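Side-chain contact in uncharacterized protein (Leishmania major, PDB 3KSV), which binds a zinc ion and, as a histidine triad (HIT) family member, probably acts as a nucleotide hydrolase or transferase: residues Val128-Ser132 / Asp133-Glu137. Numbering follows the deposited sequence.
Sequences VKVAS and DELAE
E134 folds back over the turn to A131 at the start of helix 132-147, just after D133, whose OD1 lies 2.8 Å from E134 N in a weak, bent hydrogen bond, somewhat doubtful because the place of OD1 in the model is less sure. An acidic side chain such as D133 suits a first turn, where backbone N-H groups lack carbonyl partners and the positive end of the helix dipole would probably favour a negative charge.

The extended chain of E134 brings OE1 to 3.2 Å from A131 N, in an almost straight bond (176°) that meets the carboxylate from above its plane. On the way it crosses V130 at a slant, its CB resting 3.5 Å from V130 CG1. Glutamate has the length to span this turn. With A131 as N-cap, this is one half of a capping box; alanine has no side-chain oxygen with which to return the other half. The same carboxylate makes a long, weak ion pair through OE2 with R45 of the second subunit.

L135 completes a hydrophobic staple, its CG 4.1 Å from CG1 of V130, the residue just before the N-cap. Two branched apolar side chains thus join across the helix start, and the second subunit adds P42 against V130 and M38 against L135. The backbone follows suit, L135 N donating to A131 O at 3.0 Å.

A136 continues the helical ladder with its N 3.1 Å from S132 O, while its CB lies 3.7 Å from that same oxygen; a short alanine side chain is at home in the exposed first turn of a helix.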
ATOM      1  N   VAL A 128      13.894 -15.240  -1.530  1.00 28.39           N
ATOM      2  CA  VAL A 128      15.206 -15.510  -2.111  1.00 28.29           C
ATOM      3  C   VAL A 128      16.299 -15.132  -1.108  1.00 28.34           C
ATOM      4  O   VAL A 128      16.067 -14.358  -0.183  1.00 28.64           O
ATOM      5  CB  VAL A 128      15.394 -14.735  -3.431  1.00 28.17           C
ATOM      6  CG1 VAL A 128      14.341 -15.166  -4.441  1.00 29.00           C
ATOM      7  CG2 VAL A 128      15.306 -13.246  -3.203  1.00 27.62           C
ATOM      8  N   LYS A 129      17.490 -15.698  -1.269  1.00 28.52           N
ATOM      9  CA  LYS A 129      18.605 -15.355  -0.390  1.00 28.22           C
ATOM     10  C   LYS A 129      19.239 -14.057  -0.886  1.00 27.92           C
ATOM     11  O   LYS A 129      19.484 -13.889  -2.089  1.00 27.95           O
ATOM     12  CB  LYS A 129      19.647 -16.491  -0.342  1.00 28.40           C
ATOM     13  N   VAL A 130      19.472 -13.123   0.033  1.00 27.42           N
ATOM     14  CA  VAL A 130      20.344 -11.983  -0.250  1.00 27.19           C
ATOM     15  C   VAL A 130      21.477 -11.943   0.804  1.00 26.63           C
ATOM     16  O   VAL A 130      21.271 -12.262   1.986  1.00 26.99           O
ATOM     17  CB  VAL A 130      19.567 -10.619  -0.352  1.00 27.60           C
ATOM     18  CG1 VAL A 130      20.528  -9.467  -0.573  1.00 28.51           C
ATOM     19  CG2 VAL A 130      18.552 -10.643  -1.505  1.00 26.89           C
ATOM     20  N   ALA A 131      22.668 -11.551   0.353  1.00 25.25           N
ATOM     21  CA  ALA A 131      23.853 -11.534   1.186  1.00 23.92           C
ATOM     22  C   ALA A 131      23.896 -10.258   2.015  1.00 22.85           C
ATOM     23  O   ALA A 131      23.275  -9.268   1.653  1.00 20.93           O
ATOM     24  CB  ALA A 131      25.084 -11.638   0.295  1.00 24.01           C
ATOM     25  N   SER A 132      24.654 -10.284   3.110  1.00 21.87           N
ATOM     26  CA  SER A 132      24.858  -9.105   3.948  1.00 21.79           C
ATOM     27  C   SER A 132      25.464  -7.953   3.156  1.00 21.74           C
ATOM     28  O   SER A 132      25.009  -6.808   3.274  1.00 21.38           O
ATOM     29  CB  SER A 132      25.740  -9.428   5.167  1.00 21.98           C
ATOM     30  OG  SER A 132      27.111  -9.578   4.820  1.00 23.18           O
ATOM     31  N   ASP A 133      26.481  -8.244   2.347  1.00 21.26           N
ATOM     32  CA  ASP A 133      27.104  -7.204   1.494  1.00 21.48           C
ATOM     33  C   ASP A 133      26.094  -6.526   0.534  1.00 20.63           C
ATOM     34  O   ASP A 133      26.105  -5.309   0.366  1.00 20.40           O
ATOM     35  CB  ASP A 133      28.340  -7.735   0.733  1.00 21.67           C
ATOM     36  CG  ASP A 133      28.014  -8.864  -0.254  1.00 23.75           C
ATOM     37  OD1 ASP A 133      26.966  -9.522  -0.114  1.00 26.85           O
ATOM     38  OD2 ASP A 133      28.828  -9.108  -1.175  1.00 27.80           O
ATOM     39  N   GLU A 134      25.207  -7.314  -0.056  1.00 20.32           N
ATOM     40  CA  GLU A 134      24.174  -6.788  -0.957  1.00 20.09           C
ATOM     41  C   GLU A 134      23.142  -5.929  -0.228  1.00 19.45           C
ATOM     42  O   GLU A 134      22.683  -4.915  -0.752  1.00 18.28           O
ATOM     43  CB  GLU A 134      23.489  -7.941  -1.693  1.00 20.45           C
ATOM     44  CG  GLU A 134      24.422  -8.673  -2.651  1.00 21.82           C
ATOM     45  CD  GLU A 134      23.832  -9.953  -3.218  1.00 24.84           C
ATOM     46  OE1 GLU A 134      22.835 -10.490  -2.669  1.00 25.84           O
ATOM     47  OE2 GLU A 134      24.405 -10.447  -4.215  1.00 27.69           O
ATOM     48  N   LEU A 135      22.771  -6.339   0.983  1.00 19.22           N
ATOM     49  CA  LEU A 135      21.845  -5.583   1.804  1.00 19.12           C
ATOM     50  C   LEU A 135      22.421  -4.228   2.165  1.00 19.06           C
ATOM     51  O   LEU A 135      21.678  -3.252   2.247  1.00 19.31           O
ATOM     52  CB  LEU A 135      21.529  -6.338   3.104  1.00 19.29           C
ATOM     53  CG  LEU A 135      20.531  -7.485   3.009  1.00 18.75           C
ATOM     54  CD1 LEU A 135      20.425  -8.176   4.381  1.00 19.24           C
ATOM     55  CD2 LEU A 135      19.169  -6.983   2.529  1.00 17.74           C
ATOM     56  N   ALA A 136      23.725  -4.171   2.424  1.00 17.95           N
ATOM     57  CA  ALA A 136      24.353  -2.919   2.838  1.00 18.34           C
ATOM     58  C   ALA A 136      24.398  -1.927   1.667  1.00 18.87           C
ATOM     59  O   ALA A 136      24.161  -0.727   1.815  1.00 18.43           O
ATOM     60  CB  ALA A 136      25.766  -3.197   3.352  1.00 18.93           C
ATOM     61  N   GLU A 137      24.737  -2.472   0.510  1.00 19.00           N
ATOM     62  CA  GLU A 137      24.774  -1.760  -0.750  1.00 20.04           C
ATOM     63  C   GLU A 137      23.403  -1.145  -1.084  1.00 18.85           C
ATOM     64  O   GLU A 137      23.281   0.056  -1.325  1.00 18.23           O
ATOM     65  CB  GLU A 137      25.231  -2.774  -1.803  1.00 20.72           C
ATOM     66  CG  GLU A 137      25.451  -2.261  -3.181  1.00 24.90           C
ATOM     67  CD  GLU A 137      26.300  -3.228  -4.003  1.00 29.08           C
ATOM     68  OE1 GLU A 137      26.095  -4.478  -3.918  1.00 31.07           O
ATOM     69  OE2 GLU A 137      27.179  -2.720  -4.725  1.00 32.20           O
TER